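Local coordinates for 3-oxoacyl-(Acyl-carrier protein) synthase (Burkholderia xenovorans, PDB 4EFI) that probably acts as a 3-oxoacyl-(acyl-carrier-protein) synthase, an acyltransferase of the thiolase clan resembling the KAS III condensing enzymes, at residues K213-D216 / R222-G225; D34-R39 / T169-G174. One frame throughout, in Å; residues are numbered along the deposited sequence.

Interaction 1: residues K213-D216 / R222-G225; sequences KPYD and RMAG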
loop_
_atom_site.group_PDB
_atom_site.type_symbol
_atom_site.label_atom_id
_atom_site.label_comp_id
_atom_site.label_asym_id
_atom_site.label_seq_id
_atom_site.Cartn_x
_atom_site.Cartn_y
_atom_site.Cartn_z
ATOM N N LYS A 213 -2.558 -22.841 10.167
ATOM C CA LYS A 213 -3.819 -23.559 10.013
ATOM C C LYS A 213 -4.202 -23.629 8.543
ATOM O O LYS A 213 -5.010 -22.806 8.108
ATOM C CB LYS A 213 -4.927 -22.863 10.823
ATOM C CG LYS A 213 -6.263 -23.635 10.926
ATOM C CD LYS A 213 -7.334 -22.866 11.720
ATOM C CE LYS A 213 -8.679 -23.582 11.748
ATOM N NZ LYS A 213 -8.673 -24.730 12.688
ATOM N N PRO A 214 -3.649 -24.624 7.793
ATOM C CA PRO A 214 -3.874 -24.700 6.346
ATOM C C PRO A 214 -5.356 -24.693 6.014
ATOM O O PRO A 214 -6.123 -25.466 6.572
ATOM C CB PRO A 214 -3.205 -26.017 5.937
ATOM C CG PRO A 214 -2.995 -26.785 7.202
ATOM C CD PRO A 214 -2.862 -25.760 8.300
ATOM N N TYR A 215 -5.752 -23.788 5.127
ATOM C CA TYR A 215 -7.106 -23.760 4.598
ATOM C C TYR A 215 -7.389 -25.056 3.830
ATOM O O TYR A 215 -6.481 -25.634 3.230
ATOM C CB TYR A 215 -7.234 -22.562 3.677
ATOM C CG TYR A 215 -8.569 -22.385 3.002
ATOM C CD1 TYR A 215 -9.575 -21.626 3.587
ATOM C CD2 TYR A 215 -8.812 -22.928 1.748
ATOM C CE1 TYR A 215 -10.781 -21.435 2.954
ATOM C CE2 TYR A 215 -10.024 -22.747 1.116
ATOM C CZ TYR A 215 -11.002 -22.012 1.723
ATOM O OH TYR A 215 -12.200 -21.813 1.090
ATOM N N ASP A 216 -8.626 -25.552 3.903
ATOM C CA ASP A 216 -9.009 -26.802 3.237
ATOM C C ASP A 216 -9.255 -26.579 1.735
ATOM O O ASP A 216 -10.399 -26.542 1.256
ATOM C CB ASP A 216 -10.250 -27.401 3.903
ATOM C CG ASP A 216 -10.512 -28.823 3.473
ATOM O OD1 ASP A 216 -9.816 -29.313 2.558
ATOM O OD2 ASP A 216 -11.428 -29.447 4.051
ATOM N N ARG A 222 -13.101 -24.005 -6.198
ATOM C CA ARG A 222 -12.484 -22.905 -6.922
ATOM C C ARG A 222 -10.983 -23.078 -6.994
ATOM O O ARG A 222 -10.324 -22.427 -7.811
ATOM C CB ARG A 222 -12.781 -21.563 -6.250
ATOM C CG ARG A 222 -14.244 -21.274 -5.993
ATOM C CD ARG A 222 -14.375 -20.007 -5.158
ATOM N NE ARG A 222 -13.738 -20.185 -3.857
ATOM C CZ ARG A 222 -13.408 -19.196 -3.034
ATOM N NH1 ARG A 222 -13.655 -17.934 -3.367
ATOM N NH2 ARG A 222 -12.831 -19.454 -1.867
ATOM N N MET A 223 -10.435 -23.929 -6.123
ATOM C CA MET A 223 -8.983 -24.081 -6.011
ATOM C C MET A 223 -8.422 -25.320 -6.736
ATOM O O MET A 223 -7.240 -25.638 -6.584
ATOM C CB MET A 223 -8.571 -24.075 -4.531
ATOM C CG MET A 223 -8.973 -22.807 -3.815
ATOM S SD MET A 223 -8.305 -22.731 -2.156
ATOM C CE MET A 223 -8.924 -21.125 -1.667
ATOM N N ALA A 224 -9.250 -26.005 -7.530
ATOM C CA ALA A 224 -8.801 -27.147 -8.336
ATOM C C ALA A 224 -7.610 -26.751 -9.213
ATOM O O ALA A 224 -7.671 -25.762 -9.945
ATOM C CB ALA A 224 -9.936 -27.645 -9.206
ATOM N N GLY A 225 -6.519 -27.501 -9.106
ATOM C CA GLY A 225 -5.342 -27.239 -9.919
ATOM C C GLY A 225 -4.492 -26.057 -9.475
ATOM O O GLY A 225 -3.517 -25.717 -10.145
#
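Tyr215 meets Met223 at one side of its ring, where the thioether end of the methionine lies against the CD2-CE2 bond. Methyl CE makes the nearest approach, 3.4 Å from Tyr215 CE2, and sulfur SD follows at 3.7 Å from that same ring carbon. The sulfur is 4.8 Å from the ring centroid and 64° off the ring normal, an oblique Met-aromatic contact rather than a sulfur set squarely over the ring. Met223 is extended beyond CG (chi3 178°), which carries its methyl across to the tyrosine.

Arg222 runs at about a right angle to Tyr215, with the guanidinium and ring planes 56° apart. Its NH2 faces Tyr215 OH from 3.8 Å, and the hydroxyl lies near the guanidinium plane, at the edge. The link between these two polar groups is indirect: OD2 of Asp220 accepts a hydrogen bond from Tyr215 OH and forms a salt bridge with Arg222 NH2. A second salt bridge joins Arg222 NH1 to Asp234, and the guanidinium is thus paired with two carboxylates.

Both segments belong to the long connection between strands 205-206 and 232-233. Tyr215 also packs on Arg203 and Pro208, which flank strand 205-206, while Arg222 and Met223 rest on Phe232 of strand 232-233.

Interaction 2: residues D34-R39 / T169-G174; sequences DYFVER and TSLLFG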
loop_
_atom_site.group_PDB
_atom_site.type_symbol
_atom_site.label_atom_id
_atom_site.label_comp_id
_atom_site.label_asym_id
_atom_site.label_seq_id
_atom_site.Cartn_x
_atom_site.Cartn_y
_atom_site.Cartn_z
ATOM N N ASP A 34 6.719 -9.152 -22.287
ATOM C CA ASP A 34 7.309 -10.145 -23.190
ATOM C C ASP A 34 7.638 -11.396 -22.399
ATOM O O ASP A 34 7.495 -12.509 -22.907
ATOM C CB ASP A 34 8.584 -9.618 -23.883
ATOM C CG ASP A 34 8.284 -8.711 -25.061
ATOM O OD1 ASP A 34 7.128 -8.265 -25.174
ATOM O OD2 ASP A 34 9.212 -8.433 -25.865
ATOM N N TYR A 35 8.073 -11.207 -21.151
ATOM C CA TYR A 35 8.483 -12.311 -20.297
ATOM C C TYR A 35 7.428 -13.430 -20.285
ATOM O O TYR A 35 7.769 -14.606 -20.177
ATOM C CB TYR A 35 8.715 -11.789 -18.869
ATOM C CG TYR A 35 9.115 -12.834 -17.839
ATOM C CD1 TYR A 35 10.435 -13.248 -17.706
ATOM C CD2 TYR A 35 8.176 -13.384 -16.986
ATOM C CE1 TYR A 35 10.794 -14.197 -16.750
ATOM C CE2 TYR A 35 8.520 -14.325 -16.041
ATOM C CZ TYR A 35 9.824 -14.731 -15.922
ATOM O OH TYR A 35 10.159 -15.678 -14.972
ATOM N N PHE A 36 6.153 -13.055 -20.367
ATOM C CA PHE A 36 5.045 -13.993 -20.117
ATOM C C PHE A 36 4.472 -14.678 -21.355
ATOM O O PHE A 36 3.651 -15.600 -21.244
ATOM C CB PHE A 36 3.901 -13.276 -19.416
ATOM C CG PHE A 36 4.271 -12.729 -18.094
ATOM C CD1 PHE A 36 4.259 -13.533 -16.965
ATOM C CD2 PHE A 36 4.655 -11.413 -17.976
ATOM C CE1 PHE A 36 4.606 -13.010 -15.747
ATOM C CE2 PHE A 36 5.010 -10.897 -16.769
ATOM C CZ PHE A 36 4.974 -11.679 -15.653
ATOM N N VAL A 37 4.902 -14.242 -22.531
ATOM C CA VAL A 37 4.323 -14.740 -23.781
ATOM C C VAL A 37 4.651 -16.209 -24.079
ATOM O O VAL A 37 3.887 -16.881 -24.763
ATOM C CB VAL A 37 4.742 -13.844 -24.960
ATOM C CG1 VAL A 37 4.405 -14.480 -26.302
ATOM C CG2 VAL A 37 4.070 -12.480 -24.826
ATOM N N GLU A 38 5.772 -16.718 -23.586
ATOM C CA GLU A 38 6.107 -18.126 -23.811
ATOM C C GLU A 38 5.142 -19.056 -23.067
ATOM O O GLU A 38 4.644 -20.037 -23.636
ATOM C CB GLU A 38 7.540 -18.416 -23.379
ATOM N N ARG A 39 4.873 -18.736 -21.801
ATOM C CA ARG A 39 4.026 -19.579 -20.956
ATOM C C ARG A 39 2.554 -19.369 -21.267
ATOM O O ARG A 39 1.774 -20.322 -21.312
ATOM C CB ARG A 39 4.273 -19.276 -19.482
ATOM N N THR A 169 -2.766 -13.650 -11.669
ATOM C CA THR A 169 -1.913 -13.115 -10.630
ATOM C C THR A 169 -0.495 -12.862 -11.150
ATOM O O THR A 169 0.138 -11.897 -10.749
ATOM C CB THR A 169 -1.896 -14.007 -9.349
ATOM O OG1 THR A 169 -1.462 -15.340 -9.651
ATOM C CG2 THR A 169 -3.279 -14.053 -8.714
ATOM N N SER A 170 -0.018 -13.722 -12.054
ATOM C CA SER A 170 1.345 -13.587 -12.577
ATOM C C SER A 170 1.578 -12.273 -13.290
ATOM O O SER A 170 2.654 -11.680 -13.183
ATOM C CB SER A 170 1.666 -14.724 -13.541
ATOM O OG SER A 170 1.932 -15.915 -12.838
ATOM N N LEU A 171 0.591 -11.806 -14.044
ATOM C CA LEU A 171 0.751 -10.587 -14.820
ATOM C C LEU A 171 0.477 -9.321 -14.012
ATOM O O LEU A 171 0.781 -8.216 -14.460
ATOM C CB LEU A 171 -0.220 -10.628 -16.009
ATOM C CG LEU A 171 0.066 -11.607 -17.150
ATOM C CD1 LEU A 171 -1.112 -11.640 -18.103
ATOM C CD2 LEU A 171 1.314 -11.232 -17.915
ATOM N N LEU A 172 -0.102 -9.469 -12.829
ATOM C CA LEU A 172 -0.625 -8.345 -12.079
ATOM C C LEU A 172 0.334 -7.691 -11.093
ATOM O O LEU A 172 0.417 -6.477 -11.007
ATOM C CB LEU A 172 -1.872 -8.804 -11.323
ATOM C CG LEU A 172 -2.552 -7.738 -10.471
ATOM C CD1 LEU A 172 -3.007 -6.559 -11.283
ATOM C CD2 LEU A 172 -3.736 -8.375 -9.751
ATOM N N PHE A 173 1.055 -8.503 -10.337
ATOM C CA PHE A 173 1.773 -7.998 -9.166
ATOM C C PHE A 173 3.225 -7.623 -9.420
ATOM O O PHE A 173 3.976 -8.337 -10.111
ATOM C CB PHE A 173 1.701 -9.005 -8.012
ATOM C CG PHE A 173 0.320 -9.159 -7.442
ATOM C CD1 PHE A 173 -0.218 -8.174 -6.631
ATOM C CD2 PHE A 173 -0.452 -10.271 -7.731
ATOM C CE1 PHE A 173 -1.515 -8.319 -6.102
ATOM C CE2 PHE A 173 -1.729 -10.409 -7.217
ATOM C CZ PHE A 173 -2.254 -9.439 -6.418
ATOM N N GLY A 174 3.617 -6.516 -8.809
ATOM C CA GLY A 174 4.996 -6.077 -8.748
ATOM C C GLY A 174 5.388 -5.861 -7.296
ATOM O O GLY A 174 4.542 -5.950 -6.396
#
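With chi1 at -62°, Phe36 has its CG anti to the carbonyl carbon, and the ring is directed at the 169-174 segment; Leu171, with chi1 -71° and an extended chi2, sends its CD2 methyl back over that ring. The two side chains run antiparallel alongside one another. Leu171 CD2 lies 3.6 Å from the Phe36 ring centroid and 26° off the normal, a CH-pi contact over the face. The methyl is displaced toward the CG-CD2 bond at the rim of the ring, and its distance to Phe36 CG is a close 3.3 Å.

Tyr35 takes the opposite face of Phe36: Tyr35 CD2 stands 3.7 Å above the plane, over the ring centre. Phe36 is thus sandwiched between its sequence neighbour and a leucine more than 130 residues further along the chain. At its far end the ring reaches the backbone of Ser170, with Phe36 CZ 3.4 Å from Ser170 O in an oblique approach. Ser170 CB adds a looser apolar touch, 4.1 Å from Phe36 CE1, while Ser170 OG is hydrogen-bonded to the backbone oxygen of Asp166.

The surroundings extend this apolar cluster. Leu171 also packs on Val48 and Ile52 of helix 42-52, and the Tyr35 ring meets Trp59 nearly at right angles. Phe36, Ser170 and Leu171 are all buried, whereas Tyr35 is exposed. The arrangement is that of a small hydrophobic cluster centred on one buried phenylalanine. Here it joins the loop before helix 42-52 to helix 167-170 and the residues following it, in a thiolase-clan fold.

In the fold
Interaction 2 is a buried contact between parts of the chain 130 residues apart, whereas interaction 1 is local, partly buried, and brings together two parts of one loop with five residues between them. Their centres are 23 Å apart, and the nearest atoms, about 11 Å apart, do not touch. Each relies on an aromatic ring met by an apolar side chain, but the polar setting differs: a single carboxylate, that of Asp220, ties the tyrosine and arginine ends together in 213-216/222-225, while 34-39/169-174 meets through hydrocarbon and backbone surfaces. Strand 232-233 is a shared neighbour, since Arg222 and Met223 pack on its Phe232, and Thr169 and Phe173 on its Met233.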